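Local structure of aminotransferase, class I (Staphylococcus aureus, 2O1B) at residues Ile185-Pro190 against Thr215-Asp220; Tyr135-Asp140 against Lys156-Asn161; Glu201-Ala206 against Pro233-Ser238; Val244-Tyr249 against Lys269-Ala274. The protein probably catalyses the pyridoxal-5'-phosphate-dependent transfer of amino groups between amino acids and 2-oxo acids, as aspartate aminotransferases of class I do. One frame throughout, in Å; residues are numbered along the deposited sequence.

Contact 1 (Ile185-Pro190 against Thr215-Asp220); sequences IYLTYP and TKIVHD. With PLP (pyridoxal-5'-phosphate), chain B.
Thr-188 and Asp-220 meet at the C-terminal ends of two neighbouring parallel strands, their side chains lying alongside and pointing the same way, with Thr-188 CG2 3.5 Å from Asp-220 O. Both reach the cofactor. The methyl CG2 of Thr-188 rests on PLP C2A, while Asp-220, its CG anti to the backbone N (chi1 -176°), brings OD1 to within 2.5 Å of PLP N1. One step back, Leu-187 O takes a nearly straight bond from Asp-220 N (2.8 Å, 175°) and a weak one from His-219 ND1 (3.3 Å), so the backbone N of the aspartate is held and the imidazole lies against the neighbouring strand. A water donates to both Pro-190 O and Asp-220 O, joining the two segments beyond the last backbone bond between them, where a cis peptide precedes Pro-190. Farther from the cofactor, the flat Tyr-186 ring suits the branched Val-218, whose CB sits 4.2 Å above one face, offset toward the rim. On the other side of the sheet Leu-187 CD1 meets Ile-217 CG2 at 4.0 Å. Tyr-146 forms the second shell: its hydroxyl bonds Asp-220 OD1 and Thr-188 OG1, and its ring stacks on Tyr-186. A carboxylate steadied in this way beside the pyridine nitrogen is consistent with the family's chemistry, in which an aspartate favours a protonated ring nitrogen and strengthens the cofactor as an electron sink.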
loop_
_atom_site.group_PDB
_atom_site.type_symbol
_atom_site.label_atom_id
_atom_site.label_comp_id
_atom_site.label_asym_id
_atom_site.label_seq_id
_atom_site.Cartn_x
_atom_site.Cartn_y
_atom_site.Cartn_z
ATOM N N ILE A 185 14.925 16.647 0.571
ATOM C CA ILE A 185 14.107 17.830 0.814
ATOM C C ILE A 185 12.719 17.654 0.209
ATOM O O ILE A 185 12.582 17.352 -0.972
ATOM C CB ILE A 185 14.750 19.092 0.198
ATOM C CG1 ILE A 185 16.152 19.307 0.776
ATOM C CG2 ILE A 185 13.874 20.328 0.442
ATOM C CD1 ILE A 185 16.861 20.500 0.207
ATOM N N TYR A 186 11.687 17.845 1.023
ATOM C CA TYR A 186 10.330 17.902 0.487
ATOM C C TYR A 186 9.955 19.330 0.161
ATOM O O TYR A 186 10.242 20.256 0.935
ATOM C CB TYR A 186 9.319 17.329 1.470
ATOM C CG TYR A 186 9.330 15.837 1.546
ATOM C CD1 TYR A 186 10.373 15.162 2.160
ATOM C CD2 TYR A 186 8.288 15.087 1.004
ATOM C CE1 TYR A 186 10.386 13.776 2.234
ATOM C CE2 TYR A 186 8.290 13.701 1.087
ATOM C CZ TYR A 186 9.341 13.054 1.699
ATOM O OH TYR A 186 9.346 11.672 1.784
ATOM N N LEU A 187 9.316 19.500 -0.991
ATOM C CA LEU A 187 8.751 20.779 -1.368
ATOM C C LEU A 187 7.318 20.508 -1.785
ATOM O O LEU A 187 7.010 19.416 -2.243
ATOM C CB LEU A 187 9.549 21.424 -2.509
ATOM C CG LEU A 187 10.979 21.886 -2.152
ATOM C CD1 LEU A 187 11.707 22.444 -3.353
ATOM C CD2 LEU A 187 10.976 22.912 -1.001
ATOM N N THR A 188 6.454 21.499 -1.604
ATOM C CA THR A 188 5.024 21.353 -1.858
ATOM C C THR A 188 4.471 22.684 -2.345
ATOM O O THR A 188 4.295 23.607 -1.550
ATOM C CB THR A 188 4.266 20.972 -0.553
ATOM O OG1 THR A 188 5.050 20.058 0.230
ATOM C CG2 THR A 188 2.910 20.364 -0.866
ATOM N N TYR A 189 4.228 22.778 -3.652
ATOM C CA TYR A 189 3.614 23.937 -4.288
ATOM C C TYR A 189 2.607 23.484 -5.350
ATOM O O TYR A 189 2.974 22.823 -6.318
ATOM C CB TYR A 189 4.665 24.896 -4.877
ATOM C CG TYR A 189 5.565 25.435 -3.792
ATOM C CD1 TYR A 189 6.802 24.851 -3.532
ATOM C CD2 TYR A 189 5.139 26.482 -2.969
ATOM C CE1 TYR A 189 7.620 25.325 -2.499
ATOM C CE2 TYR A 189 5.927 26.948 -1.934
ATOM C CZ TYR A 189 7.168 26.373 -1.707
ATOM O OH TYR A 189 7.943 26.849 -0.687
ATOM N N PRO A 190 1.331 23.836 -5.165
ATOM C CA PRO A 190 0.785 24.616 -4.050
ATOM C C PRO A 190 0.977 23.983 -2.671
ATOM O O PRO A 190 0.786 22.766 -2.514
ATOM C CB PRO A 190 -0.707 24.702 -4.390
ATOM C CG PRO A 190 -0.773 24.500 -5.849
ATOM C CD PRO A 190 0.284 23.484 -6.142
ATOM N N THR A 215 22.074 15.836 -2.267
ATOM C CA THR A 215 20.730 16.187 -1.810
ATOM C C THR A 215 19.726 16.043 -2.956
ATOM O O THR A 215 19.892 16.639 -4.022
ATOM C CB THR A 215 20.646 17.630 -1.255
ATOM O OG1 THR A 215 21.772 17.915 -0.417
ATOM C CG2 THR A 215 19.363 17.831 -0.449
ATOM N N LYS A 216 18.676 15.265 -2.726
ATOM C CA LYS A 216 17.613 15.125 -3.714
ATOM C C LYS A 216 16.333 15.817 -3.248
ATOM O O LYS A 216 16.139 16.046 -2.056
ATOM C CB LYS A 216 17.321 13.655 -4.019
ATOM C CG LYS A 216 18.546 12.752 -4.129
ATOM C CD LYS A 216 18.603 11.821 -2.935
ATOM C CE LYS A 216 20.027 11.403 -2.600
ATOM N NZ LYS A 216 20.139 11.248 -1.137
ATOM N N ILE A 217 15.449 16.114 -4.196
ATOM C CA ILE A 217 14.214 16.812 -3.894
ATOM C C ILE A 217 13.027 15.937 -4.264
ATOM O O ILE A 217 13.030 15.267 -5.309
ATOM C CB ILE A 217 14.129 18.161 -4.667
ATOM C CG1 ILE A 217 15.246 19.114 -4.225
ATOM C CG2 ILE A 217 12.747 18.813 -4.513
ATOM C CD1 ILE A 217 15.443 20.303 -5.137
ATOM N N VAL A 218 12.020 15.942 -3.395
ATOM C CA VAL A 218 10.731 15.348 -3.707
ATOM C C VAL A 218 9.749 16.488 -3.730
ATOM O O VAL A 218 9.546 17.143 -2.716
ATOM C CB VAL A 218 10.259 14.347 -2.632
ATOM C CG1 VAL A 218 8.875 13.784 -2.997
ATOM C CG2 VAL A 218 11.257 13.232 -2.483
ATOM N N HIS A 219 9.142 16.733 -4.884
ATOM C CA HIS A 219 8.120 17.762 -4.967
ATOM C C HIS A 219 6.733 17.129 -4.970
ATOM O O HIS A 219 6.429 16.317 -5.837
ATOM C CB HIS A 219 8.320 18.673 -6.192
ATOM C CG HIS A 219 7.248 19.712 -6.339
ATOM N ND1 HIS A 219 6.923 20.591 -5.326
ATOM C CD2 HIS A 219 6.408 19.990 -7.363
ATOM C CE1 HIS A 219 5.927 21.364 -5.723
ATOM N NE2 HIS A 219 5.595 21.020 -6.954
ATOM N N ASP A 220 5.919 17.507 -3.980
ATOM C CA ASP A 220 4.560 16.986 -3.775
ATOM C C ASP A 220 3.559 17.880 -4.505
ATOM O O ASP A 220 3.217 18.972 -4.046
ATOM C CB ASP A 220 4.268 16.951 -2.270
ATOM C CG ASP A 220 2.925 16.328 -1.911
ATOM O OD1 ASP A 220 2.695 16.133 -0.677
ATOM O OD2 ASP A 220 2.105 16.030 -2.820
HETATM N N1 PLP B . 0.229 15.688 -0.312
HETATM C C2 PLP B . -0.580 16.793 -0.122
HETATM C C2A PLP B . 0.046 18.158 -0.049
HETATM C C3 PLP B . -1.961 16.607 -0.038
HETATM O O3 PLP B . -2.802 17.666 0.146
HETATM C C4 PLP B . -2.506 15.319 -0.137
HETATM C C4A PLP B . -3.931 15.205 -0.592
HETATM C C5 PLP B . -1.674 14.210 -0.312
HETATM C C6 PLP B . -0.296 14.406 -0.397
HETATM C C5A PLP B . -2.236 12.797 -0.394
HETATM O O4P PLP B . -2.875 12.534 -1.629
HETATM P P PLP B . -3.386 11.045 -1.994
HETATM O O1P PLP B . -4.904 11.007 -1.919
HETATM O O2P PLP B . -2.771 10.103 -0.994
HETATM O O3P PLP B . -2.933 10.751 -3.396
HETATM O O HOH W 1 0.761 20.513 -4.339
#

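Contact 2 (Tyr135-Asp140 against Lys156-Asn161); sequences YVLLPD and KPVPLN
Leu-137, with CG beside its backbone N (chi1 -75°) and an extended second torsion, swings CD2 over the neighbouring strand to lie 3.5 Å from Val-158 O. Leu-138 goes to the opposite face of the sheet with an unusual first torsion of -96°, and its CD2 runs alongside Pro-157, 3.8 Å from CB. The same face carries Asp-140, whose CB packs 4.0 Å from Pro-159 CB. At the start of the pair the Tyr-135 ring crosses the root of Lys-156, CD1 to CB 4.1 Å, so the aromatic meets the aliphatic part of the lysine while its ammonium end leads away. Between the two layers of side chains, five backbone bonds alternate between the strands, the shortest from Leu-160 N to Leu-138 O at 2.7 Å, its donor standing above the carbonyl plane. The strands are turned 42° against each other. Pro-157 and Pro-159 suit this edge: the residues between them and after them, Val-158 and Leu-160, supply the N-H groups that bond inward, and the missing N-H of each proline would have faced the other way. Pro-139, likewise, lacks an N-H on the side of strand 182-187. Helix 146-152 covers the Val-136 and Pro-157 face; the two strands and this connecting helix form a beta-alpha-beta unit at one border of the seven-stranded mixed sheet characteristic of the fold type I PLP-dependent aminotransferases.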
loop_
_atom_site.group_PDB
_atom_site.type_symbol
_atom_site.label_atom_id
_atom_site.label_comp_id
_atom_site.label_asym_id
_atom_site.label_seq_id
_atom_site.Cartn_x
_atom_site.Cartn_y
_atom_site.Cartn_z
ATOM N N TYR A 135 19.787 13.778 7.264
ATOM C CA TYR A 135 18.856 14.878 7.499
ATOM C C TYR A 135 17.888 15.031 6.348
ATOM O O TYR A 135 18.267 14.885 5.189
ATOM C CB TYR A 135 19.615 16.183 7.670
ATOM C CG TYR A 135 20.309 16.331 8.991
ATOM C CD1 TYR A 135 20.928 15.247 9.612
ATOM C CD2 TYR A 135 20.377 17.568 9.613
ATOM C CE1 TYR A 135 21.596 15.401 10.839
ATOM C CE2 TYR A 135 21.037 17.734 10.824
ATOM C CZ TYR A 135 21.636 16.653 11.431
ATOM O OH TYR A 135 22.272 16.834 12.637
ATOM N N VAL A 136 16.627 15.304 6.683
ATOM C CA VAL A 136 15.600 15.571 5.686
ATOM C C VAL A 136 14.922 16.894 6.053
ATOM O O VAL A 136 14.445 17.062 7.188
ATOM C CB VAL A 136 14.548 14.430 5.613
ATOM C CG1 VAL A 136 13.489 14.744 4.579
ATOM C CG2 VAL A 136 15.222 13.087 5.298
ATOM N N LEU A 137 14.891 17.823 5.095
ATOM C CA LEU A 137 14.236 19.121 5.286
ATOM C C LEU A 137 12.753 19.038 4.960
ATOM O O LEU A 137 12.389 18.586 3.882
ATOM C CB LEU A 137 14.907 20.198 4.435
ATOM C CG LEU A 137 16.251 20.656 5.001
ATOM C CD1 LEU A 137 17.017 21.469 3.980
ATOM C CD2 LEU A 137 16.003 21.485 6.256
ATOM N N LEU A 138 11.927 19.481 5.914
ATOM C CA LEU A 138 10.470 19.439 5.819
ATOM C C LEU A 138 9.843 20.845 5.914
ATOM O O LEU A 138 10.116 21.577 6.866
ATOM C CB LEU A 138 9.923 18.551 6.951
ATOM C CG LEU A 138 9.605 17.064 6.701
ATOM C CD1 LEU A 138 10.371 16.392 5.565
ATOM C CD2 LEU A 138 9.651 16.215 7.946
ATOM N N PRO A 139 8.980 21.220 4.942
ATOM C CA PRO A 139 8.393 22.566 4.955
ATOM C C PRO A 139 7.623 22.853 6.240
ATOM O O PRO A 139 6.792 22.041 6.673
ATOM C CB PRO A 139 7.420 22.546 3.765
ATOM C CG PRO A 139 7.892 21.472 2.897
ATOM C CD PRO A 139 8.499 20.429 3.796
ATOM N N ASP A 140 7.930 23.997 6.849
ATOM C CA ASP A 140 7.230 24.490 8.035
ATOM C C ASP A 140 6.755 25.914 7.742
ATOM O O ASP A 140 7.578 26.825 7.690
ATOM C CB ASP A 140 8.185 24.477 9.227
ATOM C CG ASP A 140 7.516 24.894 10.532
ATOM O OD1 ASP A 140 6.320 25.288 10.518
ATOM O OD2 ASP A 140 8.203 24.821 11.576
ATOM N N LYS A 156 16.663 12.079 10.156
ATOM C CA LYS A 156 16.495 13.179 11.094
ATOM C C LYS A 156 15.757 14.343 10.432
ATOM O O LYS A 156 16.327 15.085 9.629
ATOM C CB LYS A 156 17.835 13.595 11.716
ATOM C CG LYS A 156 18.617 12.403 12.287
ATOM C CD LYS A 156 19.319 12.707 13.602
ATOM C CE LYS A 156 18.463 12.293 14.808
ATOM N NZ LYS A 156 18.459 10.811 15.049
ATOM N N PRO A 157 14.463 14.486 10.758
ATOM C CA PRO A 157 13.665 15.565 10.176
ATOM C C PRO A 157 14.054 16.921 10.760
ATOM O O PRO A 157 14.164 17.070 11.981
ATOM C CB PRO A 157 12.222 15.209 10.560
ATOM C CG PRO A 157 12.286 13.871 11.249
ATOM C CD PRO A 157 13.687 13.654 11.693
ATOM N N VAL A 158 14.287 17.879 9.863
ATOM C CA VAL A 158 14.639 19.253 10.231
ATOM C C VAL A 158 13.737 20.217 9.452
ATOM O O VAL A 158 13.567 20.054 8.246
ATOM C CB VAL A 158 16.129 19.551 9.921
ATOM C CG1 VAL A 158 16.456 21.026 10.130
ATOM C CG2 VAL A 158 17.047 18.683 10.788
ATOM N N PRO A 159 13.175 21.249 10.134
ATOM C CA PRO A 159 12.218 22.133 9.456
ATOM C C PRO A 159 12.847 23.060 8.430
ATOM O O PRO A 159 13.910 23.635 8.680
ATOM C CB PRO A 159 11.634 22.978 10.596
ATOM C CG PRO A 159 12.159 22.409 11.853
ATOM C CD PRO A 159 13.402 21.667 11.531
ATOM N N LEU A 160 12.186 23.191 7.283
ATOM C CA LEU A 160 12.495 24.216 6.298
ATOM C C LEU A 160 11.560 25.387 6.608
ATOM O O LEU A 160 10.367 25.341 6.304
ATOM C CB LEU A 160 12.262 23.689 4.869
ATOM C CG LEU A 160 12.436 24.656 3.677
ATOM C CD1 LEU A 160 13.873 25.183 3.567
ATOM C CD2 LEU A 160 11.990 24.014 2.364
ATOM N N ASN A 161 12.120 26.428 7.215
ATOM C CA ASN A 161 11.304 27.527 7.713
ATOM C C ASN A 161 10.813 28.475 6.614
ATOM O O ASN A 161 11.582 29.195 5.962
ATOM C CB ASN A 161 12.001 28.254 8.870
ATOM C CG ASN A 161 12.157 27.367 10.104
ATOM O OD1 ASN A 161 11.231 26.648 10.497
ATOM N ND2 ASN A 161 13.335 27.413 10.716
#

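Contact 3 (Glu201-Ala206 against Pro233-Ser238); sequences EVFDEA and PSILAS
Phe-203 of helix 200-210, the crossover helix of a beta-alpha-beta unit in the large domain, packs on Ile-235 in the segment that leads from strand 216-220 toward strand 245-250. After Pro-233 comes an ST turn, in which Ser-234 OG accepts from Leu-236 N at 3.1 Å, and then a short helix-like bend. The turn presents Ile-235 to the helix. Ile-235 CB stands over the centre of the phenyl face, 3.8 Å from the centroid and only 7° off the ring normal, a CH-pi contact in which the two side chains cross at about a right angle. Because Ile-235 holds CG1 anti to its N (chi1 -166°), that branch reaches along the ring to 3.6 Å from Phe-203 CD1. A beta-branched residue thus covers the ring with several carbons at once, and the flat phenyl face offers these carbons a broad apolar surface. Pro-233 adds to the edge: its carbonyl oxygen lies near the ring plane, 3.4 Å from Phe-203 CE2, while its CG touches the same atom at 4.0 Å. Outside the pair, His-219 meets Phe-203 edge-to-face, and Glu-247 holds the turn in place by bonding both Ser-234 OG and Ile-235 N, so a buried carboxylate positions the residue that covers the ring. The next residue along the helix, Asp-204, starts away from the 233-238 segment, yet its carboxylate comes back to it. Its OD2 comes 3.1 Å from Ser-238 OG, the same hydroxyl that lies 3.4 Å from Phe-203 CB and makes a weak bond to Lys-200 O.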
loop_
_atom_site.group_PDB
_atom_site.type_symbol
_atom_site.label_atom_id
_atom_site.label_comp_id
_atom_site.label_asym_id
_atom_site.label_seq_id
_atom_site.Cartn_x
_atom_site.Cartn_y
_atom_site.Cartn_z
ATOM N N GLU A 201 11.232 29.990 -11.734
ATOM C CA GLU A 201 12.453 30.561 -11.181
ATOM C C GLU A 201 12.762 30.074 -9.769
ATOM O O GLU A 201 13.932 29.911 -9.425
ATOM C CB GLU A 201 12.398 32.093 -11.213
ATOM C CG GLU A 201 12.520 32.712 -12.618
ATOM C CD GLU A 201 11.280 32.476 -13.485
ATOM O OE1 GLU A 201 11.429 32.250 -14.704
ATOM O OE2 GLU A 201 10.156 32.516 -12.948
ATOM N N VAL A 202 11.737 29.853 -8.939
ATOM C CA VAL A 202 12.023 29.355 -7.580
ATOM C C VAL A 202 12.500 27.891 -7.643
ATOM O O VAL A 202 13.331 27.469 -6.839
ATOM C CB VAL A 202 10.914 29.630 -6.481
ATOM C CG1 VAL A 202 9.831 30.606 -6.960
ATOM C CG2 VAL A 202 10.307 28.357 -5.921
ATOM N N PHE A 203 12.006 27.148 -8.632
ATOM C CA PHE A 203 12.513 25.801 -8.895
ATOM C C PHE A 203 13.940 25.875 -9.466
ATOM O O PHE A 203 14.810 25.088 -9.072
ATOM C CB PHE A 203 11.567 24.996 -9.803
ATOM C CG PHE A 203 10.313 24.485 -9.101
ATOM C CD1 PHE A 203 10.371 23.973 -7.806
ATOM C CD2 PHE A 203 9.080 24.498 -9.753
ATOM C CE1 PHE A 203 9.217 23.498 -7.159
ATOM C CE2 PHE A 203 7.917 24.021 -9.124
ATOM C CZ PHE A 203 7.991 23.521 -7.821
ATOM N N ASP A 204 14.194 26.838 -10.355
ATOM C CA ASP A 204 15.548 27.045 -10.871
ATOM C C ASP A 204 16.546 27.192 -9.725
ATOM O O ASP A 204 17.622 26.596 -9.761
ATOM C CB ASP A 204 15.624 28.267 -11.795
ATOM C CG ASP A 204 14.928 28.044 -13.143
ATOM O OD1 ASP A 204 14.715 29.029 -13.880
ATOM O OD2 ASP A 204 14.606 26.888 -13.472
ATOM N N GLU A 205 16.179 27.979 -8.719
ATOM C CA GLU A 205 17.081 28.296 -7.609
ATOM C C GLU A 205 17.380 27.060 -6.757
ATOM O O GLU A 205 18.521 26.848 -6.337
ATOM C CB GLU A 205 16.517 29.432 -6.739
ATOM C CG GLU A 205 17.573 30.048 -5.814
ATOM C CD GLU A 205 17.018 31.032 -4.792
ATOM O OE1 GLU A 205 15.834 31.424 -4.883
ATOM O OE2 GLU A 205 17.784 31.417 -3.878
ATOM N N ALA A 206 16.350 26.251 -6.530
ATOM C CA ALA A 206 16.435 25.043 -5.712
ATOM C C ALA A 206 17.348 24.043 -6.395
ATOM O O ALA A 206 18.261 23.496 -5.772
ATOM C CB ALA A 206 15.049 24.449 -5.521
ATOM N N PRO A 233 3.728 25.487 -12.044
ATOM C CA PRO A 233 4.824 24.850 -12.756
ATOM C C PRO A 233 5.262 23.508 -12.158
ATOM O O PRO A 233 5.165 23.295 -10.943
ATOM C CB PRO A 233 5.958 25.870 -12.623
ATOM C CG PRO A 233 5.705 26.526 -11.360
ATOM C CD PRO A 233 4.214 26.546 -11.147
ATOM N N SER A 234 5.751 22.629 -13.030
ATOM C CA SER A 234 6.389 21.390 -12.621
ATOM C C SER A 234 7.853 21.688 -12.273
ATOM O O SER A 234 8.491 22.493 -12.946
ATOM C CB SER A 234 6.326 20.382 -13.769
ATOM O OG SER A 234 7.010 19.176 -13.447
ATOM N N ILE A 235 8.388 21.035 -11.244
ATOM C CA ILE A 235 9.828 21.131 -10.971
ATOM C C ILE A 235 10.641 20.492 -12.110
ATOM O O ILE A 235 11.789 20.865 -12.353
ATOM C CB ILE A 235 10.210 20.499 -9.607
ATOM C CG1 ILE A 235 11.629 20.920 -9.194
ATOM C CG2 ILE A 235 10.031 18.952 -9.629
ATOM C CD1 ILE A 235 11.996 20.578 -7.744
ATOM N N LEU A 236 10.029 19.533 -12.813
ATOM C CA LEU A 236 10.702 18.846 -13.915
ATOM C C LEU A 236 10.734 19.644 -15.219
ATOM O O LEU A 236 11.446 19.266 -16.148
ATOM C CB LEU A 236 10.108 17.456 -14.153
ATOM C CG LEU A 236 10.057 16.473 -12.980
ATOM C CD1 LEU A 236 9.593 15.134 -13.496
ATOM C CD2 LEU A 236 11.393 16.341 -12.315
ATOM N N ALA A 237 9.984 20.745 -15.292
ATOM C CA ALA A 237 10.041 21.629 -16.467
ATOM C C ALA A 237 11.172 22.653 -16.354
ATOM O O ALA A 237 11.510 23.336 -17.326
ATOM C CB ALA A 237 8.701 22.323 -16.699
ATOM N N SER A 238 11.748 22.770 -15.164
ATOM C CA SER A 238 12.943 23.592 -14.984
ATOM C C SER A 238 14.149 22.817 -15.504
ATOM O O SER A 238 14.247 21.619 -15.282
ATOM C CB SER A 238 13.137 23.949 -13.508
ATOM O OG SER A 238 12.242 24.970 -13.098
#

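Contact 4 (Val244-Tyr249 against Lys269-Ala274); sequences VAIEIY and KDMIQA
Ile-246 points from its strand toward the first turns of helix 269-282, where it packs against Met-271 and Ile-272. Here the packing is close: CG2 of Ile-246 touches Met-271 CB at 3.7 Å and Ile-272 CD1 at 3.6 Å, the isoleucine side chain meeting both neighbours at a slant. Its CG1 lies between the backbone N and the carbonyl carbon (chi1 55°), a crowded position that sends this branch toward the end of Met-271. Residue 271 is present as selenomethionine; its last torsion bends (chi3 77°), bringing CE to 3.8 Å from Ile-246 CG1, while SE passes 3.9 Å from Val-244 O. A long, flexible side chain suits this seam because it can follow the slant between a strand and a helix whose axes lie 8.0 Å apart at 53°. Val-125 of helix 118-129 adds to the packing round Ile-246, and Met-271 also reaches Val-218. Toward the other end of the strand the contact falls away; Lys-269, directed away from the strand, and Asp-270 on the helix flank are exposed. Gln-273 takes no part in the seam; its NE2 bonds the carbonyls of Glu-109 and Asp-110. The strand's backbone makes its hydrogen bonds within the sheet, to strands 216-220 and 263-267. The seam itself is essentially apolar, so burial and fit hold helix to strand without direction-specific bonds.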
loop_
_atom_site.group_PDB
_atom_site.type_symbol
_atom_site.label_atom_id
_atom_site.label_comp_id
_atom_site.label_asym_id
_atom_site.label_seq_id
_atom_site.Cartn_x
_atom_site.Cartn_y
_atom_site.Cartn_z
ATOM N N VAL A 244 17.933 16.210 -10.080
ATOM C CA VAL A 244 17.888 16.360 -8.620
ATOM C C VAL A 244 16.590 15.858 -7.996
ATOM O O VAL A 244 16.569 15.530 -6.813
ATOM C CB VAL A 244 18.079 17.829 -8.166
ATOM C CG1 VAL A 244 19.397 18.400 -8.671
ATOM C CG2 VAL A 244 16.892 18.689 -8.615
ATOM N N ALA A 245 15.520 15.814 -8.782
ATOM C CA ALA A 245 14.179 15.677 -8.223
ATOM C C ALA A 245 13.277 14.625 -8.858
ATOM O O ALA A 245 13.445 14.248 -10.029
ATOM C CB ALA A 245 13.462 17.026 -8.256
ATOM N N ILE A 246 12.312 14.167 -8.059
ATOM C CA ILE A 246 11.112 13.511 -8.579
ATOM C C ILE A 246 9.929 14.379 -8.217
ATOM O O ILE A 246 9.981 15.155 -7.260
ATOM C CB ILE A 246 10.875 12.084 -7.997
ATOM C CG1 ILE A 246 10.847 12.104 -6.461
ATOM C CG2 ILE A 246 11.903 11.104 -8.543
ATOM C CD1 ILE A 246 10.368 10.781 -5.823
ATOM N N GLU A 247 8.865 14.253 -8.998
ATOM C CA GLU A 247 7.618 14.927 -8.707
ATOM C C GLU A 247 6.528 13.888 -8.518
ATOM O O GLU A 247 6.443 12.930 -9.278
ATOM C CB GLU A 247 7.261 15.835 -9.853
ATOM C CG GLU A 247 6.132 16.780 -9.559
ATOM C CD GLU A 247 6.194 17.938 -10.482
ATOM O OE1 GLU A 247 5.824 17.773 -11.673
ATOM O OE2 GLU A 247 6.647 19.002 -10.017
ATOM N N ILE A 248 5.689 14.089 -7.508
ATOM C CA ILE A 248 4.610 13.145 -7.213
ATOM C C ILE A 248 3.261 13.819 -7.492
ATOM O O ILE A 248 2.992 14.926 -7.035
ATOM C CB ILE A 248 4.747 12.581 -5.792
ATOM C CG1 ILE A 248 5.885 11.540 -5.775
ATOM C CG2 ILE A 248 3.428 11.954 -5.319
ATOM C CD1 ILE A 248 6.245 10.993 -4.444
ATOM N N TYR A 249 2.448 13.156 -8.291
ATOM C CA TYR A 249 1.191 13.710 -8.775
ATOM C C TYR A 249 0.056 12.787 -8.357
ATOM O O TYR A 249 0.183 11.568 -8.492
ATOM C CB TYR A 249 1.231 13.822 -10.303
ATOM C CG TYR A 249 0.086 14.628 -10.882
ATOM C CD1 TYR A 249 0.216 16.012 -11.082
ATOM C CD2 TYR A 249 -1.135 14.020 -11.212
ATOM C CE1 TYR A 249 -0.852 16.773 -11.586
ATOM C CE2 TYR A 249 -2.200 14.769 -11.723
ATOM C CZ TYR A 249 -2.051 16.144 -11.895
ATOM O OH TYR A 249 -3.103 16.883 -12.389
ATOM N N LYS A 269 15.823 9.187 -12.450
ATOM C CA LYS A 269 15.831 7.723 -12.665
ATOM C C LYS A 269 16.224 6.925 -11.412
ATOM O O LYS A 269 15.565 5.936 -11.069
ATOM C CB LYS A 269 16.697 7.322 -13.870
ATOM C CG LYS A 269 16.947 5.804 -14.005
ATOM C CD LYS A 269 17.398 5.425 -15.406
ATOM C CE LYS A 269 18.466 4.332 -15.440
ATOM N NZ LYS A 269 18.583 3.506 -14.203
ATOM N N ASP A 270 17.292 7.353 -10.742
ATOM C CA ASP A 270 17.784 6.653 -9.548
ATOM C C ASP A 270 16.701 6.566 -8.471
ATOM O O ASP A 270 16.462 5.496 -7.896
ATOM C CB ASP A 270 19.045 7.334 -8.984
ATOM C CG ASP A 270 20.280 7.080 -9.827
ATOM O OD1 ASP A 270 20.234 6.206 -10.726
ATOM O OD2 ASP A 270 21.314 7.749 -9.578
HETATM N N MSE A 271 16.047 7.691 -8.210
HETATM C CA MSE A 271 14.991 7.752 -7.211
HETATM C C MSE A 271 13.777 6.943 -7.626
HETATM O O MSE A 271 13.186 6.250 -6.803
HETATM C CB MSE A 271 14.584 9.202 -6.943
HETATM C CG MSE A 271 15.713 10.025 -6.360
HETATM SE SE MSE A 271 15.244 11.893 -6.165
HETATM C CE MSE A 271 14.145 11.709 -4.581
ATOM N N ILE A 272 13.397 7.042 -8.896
ATOM C CA ILE A 272 12.281 6.251 -9.397
ATOM C C ILE A 272 12.587 4.748 -9.291
ATOM O O ILE A 272 11.741 3.960 -8.859
ATOM C CB ILE A 272 11.919 6.650 -10.841
ATOM C CG1 ILE A 272 11.361 8.088 -10.870
ATOM C CG2 ILE A 272 10.949 5.649 -11.473
ATOM C CD1 ILE A 272 10.123 8.310 -9.989
ATOM N N GLN A 273 13.797 4.352 -9.662
ATOM C CA GLN A 273 14.143 2.931 -9.630
ATOM C C GLN A 273 14.125 2.373 -8.205
ATOM O O GLN A 273 13.727 1.229 -8.010
ATOM C CB GLN A 273 15.465 2.637 -10.349
ATOM C CG GLN A 273 15.422 2.797 -11.890
ATOM C CD GLN A 273 14.199 2.157 -12.553
ATOM O OE1 GLN A 273 13.967 0.946 -12.445
ATOM N NE2 GLN A 273 13.422 2.972 -13.259
ATOM N N ALA A 274 14.538 3.181 -7.224
ATOM C CA ALA A 274 14.508 2.778 -5.808
ATOM C C ALA A 274 13.064 2.584 -5.337
ATOM O O ALA A 274 12.739 1.575 -4.704
ATOM C CB ALA A 274 15.233 3.798 -4.933
#

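How the contacts relate
Along the chain contact 2 closes before contact 1 opens, contacts 1 and 3 alternate their segments, and contact 4 comes last. Contacts 1 and 2 pair strands of the seven-stranded sheet, and contact 4 sets helix 269-282 against another of its strands: strand 135-140 of contact 2 borders strand 182-187 of contact 1, and strand 216-220 of contact 1 borders strand 245-250 of contact 4. Contact 1 is therefore the middle of the series, its centre about 11 Å from each of the others, while the centres of contacts 2 and 4 are about 19 Å apart. Contact 3 covers the sheet face carrying Ile-217 and His-219, and Glu-247 ties it to contact 4. The cofactor-binding strand ends thus sit within a continuous, layered core.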